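Local coordinates for protein N-hydroxyarylamine O-acetyltransferase (Bacillus cereus, PDB 4DMO) that probably transfers an acetyl group to arylamines and N-hydroxyarylamines, as an active arylamine N-acetyltransferase whose catalytic triad is an unusual Cys-His-Glu, at residues 58-62 with 63-67. Residues are numbered along the deposited sequence; the frame is centred on the assembly and turned at random.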
loop_
_atom_site.group_PDB
_atom_site.type_symbol
_atom_site.label_atom_id
_atom_site.label_comp_id
_atom_site.label_asym_id
_atom_site.label_seq_id
_atom_site.Cartn_x
_atom_site.Cartn_y
_atom_site.Cartn_z
ATOM N N LEU A 58 -8.522 10.886 4.849
ATOM C CA LEU A 58 -7.847 9.615 5.048
ATOM C C LEU A 58 -7.815 9.204 6.531
ATOM O O LEU A 58 -7.959 8.010 6.867
ATOM C CB LEU A 58 -6.450 9.662 4.424
ATOM C CG LEU A 58 -6.408 9.595 2.896
ATOM C CD1 LEU A 58 -4.974 9.786 2.418
ATOM C CD2 LEU A 58 -6.950 8.256 2.361
ATOM N N LYS A 59 -7.605 10.177 7.420
ATOM C CA LYS A 59 -7.679 9.924 8.866
ATOM C C LYS A 59 -9.033 9.312 9.235
ATOM O O LYS A 59 -9.096 8.374 10.021
ATOM C CB LYS A 59 -7.463 11.223 9.654
ATOM C CG LYS A 59 -7.609 11.045 11.167
ATOM C CD LYS A 59 -7.107 12.276 11.952
ATOM C CE LYS A 59 -8.050 13.457 11.803
ATOM N NZ LYS A 59 -7.540 14.694 12.493
ATOM N N GLU A 60 -10.097 9.851 8.644
ATOM C CA GLU A 60 -11.482 9.413 8.860
ATOM C C GLU A 60 -11.754 8.029 8.278
ATOM O O GLU A 60 -12.268 7.166 8.958
ATOM C CB GLU A 60 -12.443 10.421 8.220
ATOM C CG GLU A 60 -13.910 9.962 8.126
ATOM C CD GLU A 60 -14.744 10.329 9.347
ATOM O OE1 GLU A 60 -14.149 10.730 10.375
ATOM O OE2 GLU A 60 -15.993 10.179 9.292
ATOM N N LYS A 61 -11.403 7.822 7.009
ATOM C CA LYS A 61 -11.638 6.529 6.374
ATOM C C LYS A 61 -10.768 5.430 7.002
ATOM O O LYS A 61 -11.275 4.392 7.459
ATOM C CB LYS A 61 -11.406 6.604 4.847
ATOM C CG LYS A 61 -11.730 5.283 4.154
ATOM C CD LYS A 61 -11.167 5.136 2.745
ATOM C CE LYS A 61 -11.586 3.798 2.125
ATOM N NZ LYS A 61 -10.525 3.287 1.180
ATOM N N ILE A 62 -9.464 5.665 7.068
ATOM C CA ILE A 62 -8.528 4.618 7.434
ATOM C C ILE A 62 -8.375 4.481 8.934
ATOM O O ILE A 62 -8.362 3.372 9.457
ATOM C CB ILE A 62 -7.074 4.884 6.852
ATOM C CG1 ILE A 62 -7.091 5.109 5.348
ATOM C CG2 ILE A 62 -6.140 3.729 7.153
ATOM C CD1 ILE A 62 -7.300 3.875 4.560
ATOM N N LEU A 63 -8.201 5.601 9.627
ATOM C CA LEU A 63 -7.845 5.535 11.045
ATOM C C LEU A 63 -9.085 5.497 11.940
ATOM O O LEU A 63 -9.166 4.701 12.868
ATOM C CB LEU A 63 -6.926 6.698 11.437
ATOM C CG LEU A 63 -5.718 6.910 10.535
ATOM C CD1 LEU A 63 -4.865 8.058 11.038
ATOM C CD2 LEU A 63 -4.877 5.642 10.425
ATOM N N VAL A 64 -10.063 6.334 11.638
ATOM C CA VAL A 64 -11.262 6.406 12.458
ATOM C C VAL A 64 -12.226 5.281 12.098
ATOM O O VAL A 64 -12.637 4.523 12.970
ATOM C CB VAL A 64 -11.974 7.782 12.322
ATOM C CG1 VAL A 64 -13.283 7.796 13.123
ATOM C CG2 VAL A 64 -11.054 8.922 12.778
ATOM N N ASN A 65 -12.569 5.160 10.819
ATOM C CA ASN A 65 -13.556 4.164 10.398
ATOM C C ASN A 65 -12.975 2.768 10.097
ATOM O O ASN A 65 -13.666 1.888 9.622
ATOM C CB ASN A 65 -14.330 4.695 9.193
ATOM C CG ASN A 65 -15.268 5.832 9.570
ATOM O OD1 ASN A 65 -15.659 5.948 10.723
ATOM N ND2 ASN A 65 -15.638 6.659 8.603
ATOM N N ASN A 66 -11.700 2.593 10.399
ATOM C CA ASN A 66 -10.993 1.319 10.300
ATOM C C ASN A 66 -11.142 0.601 8.949
ATOM O O ASN A 66 -11.290 -0.611 8.898
ATOM C CB ASN A 66 -11.383 0.407 11.476
ATOM C CG ASN A 66 -10.534 0.683 12.715
ATOM O OD1 ASN A 66 -9.748 -0.162 13.161
ATOM N ND2 ASN A 66 -10.652 1.907 13.249
ATOM N N ARG A 67 -11.078 1.369 7.863
ATOM C CA ARG A 67 -11.059 0.814 6.520
ATOM C C ARG A 67 -9.617 0.725 5.995
ATOM O O ARG A 67 -8.659 1.161 6.666
ATOM C CB ARG A 67 -11.896 1.674 5.585
ATOM C CG ARG A 67 -13.401 1.697 5.922
ATOM C CD ARG A 67 -14.068 0.422 5.453
ATOM N NE ARG A 67 -13.848 0.256 4.027
ATOM C CZ ARG A 67 -14.535 0.881 3.085
ATOM N NH1 ARG A 67 -15.567 1.675 3.399
ATOM N NH2 ARG A 67 -14.212 0.679 1.813
#
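Lys61 and Arg67 meet at a slant where helix 55-64 of the arylamine N-acetyltransferase fold ends in a wider, pi-type turn. CG of Lys61 lies 3.9 Å from CB of Arg67. Further out, CE of Lys61 sits over one face of the Arg67 guanidinium, displaced toward its rim. The arginine chain is bent at both chi2 and chi3, bringing NH2 to 4.6 Å from Lys61 NZ. These like charges are tolerable, probably because each has an acidic partner: Glu73 for Lys61, whose NZ also hydrogen-bonds to Gly68 O, and Glu41 for Arg67. At the backbone, Arg67 N donates to Lys61 O at 3.1 Å, which ties the outgoing chain to the last turn.

On the neighbouring flank of the helix, the end of Glu60 comes back toward Asn65 and Val64. Its chain bends at chi2 (90°), and OE2 comes within 3.6 Å of Asn65 ND2 without a hydrogen bond; carboxylate and amide planes are turned 66° apart. OE1 instead lies beside CG1 of Val64. The backbone shows the widened turn directly: Val64 N bonds to Lys59 O and Asn65 N to Glu60 O, both five residues back, while Leu63 N reaches Lys59 O only weakly.

On the side toward helix 5-14, Leu63 crosses Lys59 at about a right angle, its CD1 against the lysine CG, and Lys59 NZ continues to salt bridges with Glu56 and Asp5. Beyond the helix end, Asn66 ND2 donates to Val64 O at 3.3 Å, approaching from above the carbonyl plane.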